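Local coordinates for ABC transporter, substrate binding protein (Polyamine) (Agrobacterium tumefaciens, PDB 4EUO) that binds gamma-aminobutanoic acid in the periplasm as the solute-binding component of an ABC transporter and probably hands it on for uptake, at residues A[53-58]-A[232-237]; A[171-176]-A[309-314]. All blocks are in the same frame, centred on the assembly; numbering follows the deposited sequence.

Overall arrangement
Both contacts fasten a polar or charged side chain to a part of the chain distant in sequence; they lie about 20 and 22 Å from the centre of the chain, with 36 Å between their own centres. Both are partly buried. In contact 1 the buried Asp-55, just ahead of strand 56-60, is acceptor for the buried Thr-234 in the loop leading into helix 237-247. In contact 2 the roles reverse: the partly exposed Lys-173, before strand 176-179, donates to carbonyls at the end of helix 301-313 and lies over the buried Trp-311. The first is a small polar join at a helix start; the second mixes aromatic packing with charge at a helix end. They share no helix or strand.

Contact 1 (A[53-58]-A[232-237]); sequences TWDVVD and KGTKNK
The side chain of Asp-55 leaves its backbone with CG anti to the carbonyl carbon (chi1 -59°), and that of Thr-234 with OG1 anti to the backbone N (chi1 169°); these two settings bring carboxylate and hydroxyl together from far apart in the sequence. The side chains meet at about a right angle, and Thr-234 OG1 donates its proton to Asp-55 OD1 over 2.7 Å. It reaches that oxygen from the anti side, 25° out of the carboxylate plane. The same hydroxyl works in the other direction as well: its oxygen accepts from the backbone N of Asn-236 at 2.9 Å, closing an ST turn. Donor and acceptor at once, Thr-234 thus links the ST turn of its own loop to the residue just ahead of strand 56-60. A water extends the link. It lies 2.6 Å from Asp-55 OD1 and accepts from the backbone N of Lys-235 at 2.9 Å, standing between two groups that do not bond directly. Asn-236 sets its CB near Asp-55 OD1, 3.7 Å away. The second carboxylate oxygen, OD2, turns elsewhere and accepts from the backbone N of Val-4, so that both oxygens of the buried group are engaged. With Thr-234 OG1 and Val-4 N each taking one oxygen, the cost of burying the carboxylate's charge is probably offset in part. Asn-236 occupies the N-cap position of helix 237-247, whose Ala-240, Phe-243 and Ile-244 pack against Val-56. Strand 56-60 begins at that valine, running parallel to strand 3-6 and antiparallel to strand 215-229, with helix 40-48 touching Trp-54 and Val-57.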
loop_
_atom_site.group_PDB
_atom_site.type_symbol
_atom_site.label_atom_id
_atom_site.label_comp_id
_atom_site.label_asym_id
_atom_site.label_seq_id
_atom_site.Cartn_x
_atom_site.Cartn_y
_atom_site.Cartn_z
ATOM N N THR A 53 18.978 0.873 -11.139
ATOM C CA THR A 53 19.186 2.226 -10.653
ATOM C C THR A 53 18.370 2.514 -9.391
ATOM O O THR A 53 18.465 3.604 -8.843
ATOM C CB THR A 53 18.911 3.240 -11.742
ATOM O OG1 THR A 53 17.548 3.178 -12.111
ATOM C CG2 THR A 53 19.826 3.046 -12.954
ATOM N N TRP A 54 17.527 1.566 -8.972
ATOM C CA TRP A 54 16.761 1.676 -7.716
ATOM C C TRP A 54 17.409 0.694 -6.767
ATOM O O TRP A 54 17.400 -0.485 -7.042
ATOM C CB TRP A 54 15.302 1.283 -7.960
ATOM C CG TRP A 54 14.503 2.194 -8.834
ATOM C CD1 TRP A 54 14.851 3.437 -9.292
ATOM C CD2 TRP A 54 13.194 1.921 -9.364
ATOM N NE1 TRP A 54 13.823 3.965 -10.051
ATOM C CE2 TRP A 54 12.808 3.042 -10.130
ATOM C CE3 TRP A 54 12.322 0.818 -9.289
ATOM C CZ2 TRP A 54 11.570 3.104 -10.796
ATOM C CZ3 TRP A 54 11.089 0.888 -9.937
ATOM C CH2 TRP A 54 10.729 2.018 -10.683
ATOM N N ASP A 55 17.978 1.168 -5.659
ATOM C CA ASP A 55 18.671 0.280 -4.715
ATOM C C ASP A 55 17.748 -0.341 -3.665
ATOM O O ASP A 55 17.924 -1.489 -3.290
ATOM C CB ASP A 55 19.824 1.057 -4.060
ATOM C CG ASP A 55 20.787 1.557 -5.113
ATOM O OD1 ASP A 55 21.249 0.730 -5.909
ATOM O OD2 ASP A 55 20.980 2.779 -5.192
ATOM N N VAL A 56 16.780 0.451 -3.218
ATOM C CA VAL A 56 15.765 -0.030 -2.286
ATOM C C VAL A 56 14.448 0.425 -2.884
ATOM O O VAL A 56 14.295 1.585 -3.277
ATOM C CB VAL A 56 15.956 0.510 -0.858
ATOM C CG1 VAL A 56 14.765 0.108 0.033
ATOM C CG2 VAL A 56 17.269 -0.014 -0.249
ATOM N N VAL A 57 13.499 -0.513 -2.969
ATOM C CA VAL A 57 12.182 -0.191 -3.506
ATOM C C VAL A 57 11.105 -0.555 -2.480
ATOM O O VAL A 57 11.110 -1.643 -1.911
ATOM C CB VAL A 57 11.921 -0.942 -4.829
ATOM C CG1 VAL A 57 10.625 -0.472 -5.505
ATOM C CG2 VAL A 57 13.082 -0.782 -5.834
ATOM N N ASP A 58 10.162 0.360 -2.312
ATOM C CA ASP A 58 8.981 0.077 -1.519
ATOM C C ASP A 58 7.943 -0.518 -2.499
ATOM O O ASP A 58 7.541 0.121 -3.480
ATOM C CB ASP A 58 8.491 1.381 -0.894
ATOM C CG ASP A 58 7.262 1.221 -0.039
ATOM O OD1 ASP A 58 6.268 0.659 -0.541
ATOM O OD2 ASP A 58 7.305 1.632 1.123
ATOM N N LYS A 232 17.719 -7.204 -7.870
ATOM C CA LYS A 232 18.884 -8.022 -8.207
ATOM C C LYS A 232 19.787 -7.273 -9.189
ATOM O O LYS A 232 19.365 -6.917 -10.294
ATOM C CB LYS A 232 18.404 -9.324 -8.835
ATOM C CG LYS A 232 19.579 -10.315 -9.055
ATOM C CD LYS A 232 19.146 -11.765 -9.051
ATOM C CE LYS A 232 20.315 -12.711 -8.888
ATOM N NZ LYS A 232 20.753 -12.819 -7.470
ATOM N N GLY A 233 21.031 -7.051 -8.761
ATOM C CA GLY A 233 21.997 -6.323 -9.580
ATOM C C GLY A 233 22.286 -4.914 -9.132
ATOM O O GLY A 233 23.016 -4.194 -9.817
ATOM N N THR A 234 21.708 -4.462 -8.000
ATOM C CA THR A 234 22.035 -3.150 -7.451
ATOM C C THR A 234 23.565 -3.027 -7.354
ATOM O O THR A 234 24.232 -4.014 -6.995
ATOM C CB THR A 234 21.440 -2.964 -6.035
ATOM O OG1 THR A 234 21.985 -1.776 -5.425
ATOM C CG2 THR A 234 21.697 -4.176 -5.130
ATOM N N LYS A 235 24.082 -1.821 -7.586
ATOM C CA LYS A 235 25.535 -1.623 -7.459
ATOM C C LYS A 235 25.861 -1.165 -6.046
ATOM O O LYS A 235 27.036 -0.987 -5.702
ATOM C CB LYS A 235 26.058 -0.629 -8.515
ATOM C CG LYS A 235 25.512 0.786 -8.448
ATOM C CD LYS A 235 26.284 1.776 -9.355
ATOM C CE LYS A 235 27.557 2.335 -8.731
ATOM N NZ LYS A 235 27.349 2.920 -7.366
ATOM N N ASN A 236 24.805 -0.959 -5.213
ATOM C CA ASN A 236 24.939 -0.468 -3.838
ATOM C C ASN A 236 24.324 -1.489 -2.845
ATOM O O ASN A 236 23.573 -1.078 -1.943
ATOM C CB ASN A 236 24.267 0.919 -3.724
ATOM C CG ASN A 236 24.781 1.966 -4.699
ATOM O OD1 ASN A 236 24.027 2.643 -5.446
ATOM N ND2 ASN A 236 26.088 2.153 -4.687
ATOM N N LYS A 237 24.633 -2.791 -3.005
ATOM C CA LYS A 237 24.033 -3.873 -2.205
ATOM C C LYS A 237 24.221 -3.698 -0.710
ATOM O O LYS A 237 23.234 -3.706 0.026
ATOM C CB LYS A 237 24.474 -5.260 -2.662
ATOM C CG LYS A 237 23.662 -6.405 -2.071
ATOM C CD LYS A 237 24.060 -7.716 -2.678
ATOM C CE LYS A 237 23.456 -8.870 -1.920
ATOM N NZ LYS A 237 23.883 -10.174 -2.491
HETATM O O HOH W 1 22.210 0.224 -8.315
#

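Contact 2 (A[171-176]-A[309-314]); sequences TIKSDI and YAWQAK
Lys-173 NZ hydrogen-bonds to the backbone O of Trp-311 at 2.8 Å, with a C=O...N angle of 152° and the donor tilted 17° from the carbonyl plane. Two weak bonds join this one, to Lys-314 O at 2.9 Å and to Gln-312 O at 3.2 Å, so the ammonium group sits among three carbonyls. On its way there the lysine chain passes over one face of the Trp-311 indole. CE lies 4.0 Å from the centroid of the six-membered ring in a CH-pi contact, while NZ lies over the face of the five-membered ring, 4.4 Å from its centroid, a cation-pi arrangement. The two side chains run past each other in opposite directions, which lets the lysine end at the backbone from which the indole springs. CG anti to the backbone N (chi1 -160°) and a fully extended chain beyond it give Lys-173 this reach. Within the periplasmic binding protein fold, this join ties the loop between helix 162-170 and strand 176-179 to the C-terminal helix 301-313. The carbonyls belong to the last turn of that helix and the residue after it; a cation there faces the negative end of the helix dipole, which would probably strengthen the grip. Trp-311 O also accepts from Lys-314 N. A water takes protons from Lys-173 NZ, at 3.0 Å, and from Lys-314 NZ, at 2.8 Å, standing between two like charges. Farther out, Asp-170 at the end of helix 162-170 positions both partners: it accepts from Trp-311 NE1 and forms a salt bridge with Lys-314 NZ. The indole is stacked with Phe-166 and touches Trp-178 of strand 176-179, while Gln-312 NE2 reaches the backbone O of Lys-136.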
loop_
_atom_site.group_PDB
_atom_site.type_symbol
_atom_site.label_atom_id
_atom_site.label_comp_id
_atom_site.label_asym_id
_atom_site.label_seq_id
_atom_site.Cartn_x
_atom_site.Cartn_y
_atom_site.Cartn_z
ATOM N N THR A 171 -21.817 -4.470 -11.927
ATOM C CA THR A 171 -22.998 -3.667 -11.601
ATOM C C THR A 171 -22.701 -2.171 -11.490
ATOM O O THR A 171 -23.635 -1.351 -11.546
ATOM C CB THR A 171 -23.687 -4.171 -10.322
ATOM O OG1 THR A 171 -22.893 -3.855 -9.170
ATOM C CG2 THR A 171 -24.040 -5.657 -10.356
ATOM N N ILE A 172 -21.408 -1.788 -11.304
ATOM C CA ILE A 172 -21.054 -0.380 -11.148
ATOM C C ILE A 172 -19.938 0.031 -12.089
ATOM O O ILE A 172 -19.480 1.169 -11.983
ATOM C CB ILE A 172 -20.636 -0.066 -9.680
ATOM C CG1 ILE A 172 -19.333 -0.802 -9.280
ATOM C CG2 ILE A 172 -21.775 -0.387 -8.707
ATOM C CD1 ILE A 172 -18.613 -0.164 -8.074
ATOM N N LYS A 173 -19.512 -0.862 -12.997
ATOM C CA LYS A 173 -18.345 -0.645 -13.843
ATOM C C LYS A 173 -18.330 0.696 -14.556
ATOM O O LYS A 173 -17.298 1.362 -14.571
ATOM C CB LYS A 173 -18.165 -1.800 -14.830
ATOM C CG LYS A 173 -16.753 -1.892 -15.392
ATOM C CD LYS A 173 -16.661 -3.046 -16.358
ATOM C CE LYS A 173 -15.251 -3.268 -16.823
ATOM N NZ LYS A 173 -15.245 -4.275 -17.927
ATOM N N SER A 174 -19.469 1.112 -15.144
ATOM C CA SER A 174 -19.491 2.381 -15.888
ATOM C C SER A 174 -19.369 3.596 -14.992
ATOM O O SER A 174 -19.158 4.708 -15.478
ATOM C CB SER A 174 -20.724 2.493 -16.778
ATOM O OG SER A 174 -21.883 2.695 -15.996
ATOM N N ASP A 175 -19.497 3.406 -13.665
ATOM C CA ASP A 175 -19.377 4.507 -12.719
ATOM C C ASP A 175 -18.030 4.541 -11.990
ATOM O O ASP A 175 -17.833 5.362 -11.094
ATOM C CB ASP A 175 -20.569 4.581 -11.757
ATOM C CG ASP A 175 -21.775 5.271 -12.421
ATOM O OD1 ASP A 175 -21.567 6.266 -13.179
ATOM O OD2 ASP A 175 -22.907 4.824 -12.192
ATOM N N ILE A 176 -17.095 3.704 -12.449
ATOM C CA ILE A 176 -15.759 3.698 -11.845
ATOM C C ILE A 176 -14.809 4.644 -12.607
ATOM O O ILE A 176 -14.714 4.582 -13.857
ATOM C CB ILE A 176 -15.167 2.261 -11.822
ATOM C CG1 ILE A 176 -16.028 1.337 -10.934
ATOM C CG2 ILE A 176 -13.676 2.311 -11.341
ATOM C CD1 ILE A 176 -15.607 -0.110 -10.936
ATOM N N TYR A 309 -7.040 -7.844 -15.638
ATOM C CA TYR A 309 -6.903 -6.988 -16.822
ATOM C C TYR A 309 -7.841 -7.408 -17.936
ATOM O O TYR A 309 -8.403 -6.541 -18.605
ATOM C CB TYR A 309 -5.440 -6.888 -17.270
ATOM C CG TYR A 309 -4.575 -6.213 -16.228
ATOM C CD1 TYR A 309 -4.866 -4.924 -15.778
ATOM C CD2 TYR A 309 -3.512 -6.881 -15.642
ATOM C CE1 TYR A 309 -4.091 -4.320 -14.793
ATOM C CE2 TYR A 309 -2.737 -6.290 -14.653
ATOM C CZ TYR A 309 -3.047 -5.012 -14.216
ATOM O OH TYR A 309 -2.304 -4.457 -13.209
ATOM N N ALA A 310 -8.082 -8.717 -18.095
ATOM C CA ALA A 310 -9.043 -9.182 -19.107
ATOM C C ALA A 310 -10.446 -8.712 -18.753
ATOM O O ALA A 310 -11.169 -8.208 -19.614
ATOM C CB ALA A 310 -9.006 -10.693 -19.213
ATOM N N TRP A 311 -10.813 -8.747 -17.457
ATOM C CA TRP A 311 -12.125 -8.286 -17.061
ATOM C C TRP A 311 -12.262 -6.773 -17.301
ATOM O O TRP A 311 -13.301 -6.299 -17.772
ATOM C CB TRP A 311 -12.416 -8.654 -15.587
ATOM C CG TRP A 311 -13.585 -7.887 -15.064
ATOM C CD1 TRP A 311 -14.899 -8.140 -15.325
ATOM C CD2 TRP A 311 -13.553 -6.633 -14.354
ATOM N NE1 TRP A 311 -15.686 -7.144 -14.801
ATOM C CE2 TRP A 311 -14.885 -6.200 -14.206
ATOM C CE3 TRP A 311 -12.519 -5.823 -13.846
ATOM C CZ2 TRP A 311 -15.221 -5.005 -13.576
ATOM C CZ3 TRP A 311 -12.852 -4.637 -13.210
ATOM C CH2 TRP A 311 -14.191 -4.229 -13.094
ATOM N N GLN A 312 -11.217 -5.995 -16.978
ATOM C CA GLN A 312 -11.276 -4.556 -17.197
ATOM C C GLN A 312 -11.564 -4.232 -18.670
ATOM O O GLN A 312 -12.327 -3.304 -18.963
ATOM C CB GLN A 312 -9.961 -3.891 -16.770
ATOM C CG GLN A 312 -9.908 -3.658 -15.254
ATOM C CD GLN A 312 -8.673 -2.902 -14.873
ATOM O OE1 GLN A 312 -7.608 -3.111 -15.438
ATOM N NE2 GLN A 312 -8.766 -2.037 -13.867
ATOM N N ALA A 313 -11.002 -5.047 -19.584
ATOM C CA ALA A 313 -11.164 -4.822 -21.036
ATOM C C ALA A 313 -12.447 -5.418 -21.623
ATOM O O ALA A 313 -12.809 -5.080 -22.751
ATOM C CB ALA A 313 -9.943 -5.329 -21.769
ATOM N N LYS A 314 -13.157 -6.247 -20.863
ATOM C CA LYS A 314 -14.408 -6.888 -21.295
ATOM C C LYS A 314 -15.525 -5.863 -21.518
ATOM O O LYS A 314 -15.663 -4.916 -20.750
ATOM C CB LYS A 314 -14.832 -7.967 -20.273
ATOM C CG LYS A 314 -16.159 -8.679 -20.561
ATOM C CD LYS A 314 -16.386 -9.905 -19.659
ATOM C CE LYS A 314 -16.628 -9.592 -18.194
ATOM N NZ LYS A 314 -17.969 -8.995 -17.951
HETATM O O HOH W 2 -17.431 -6.267 -17.820
#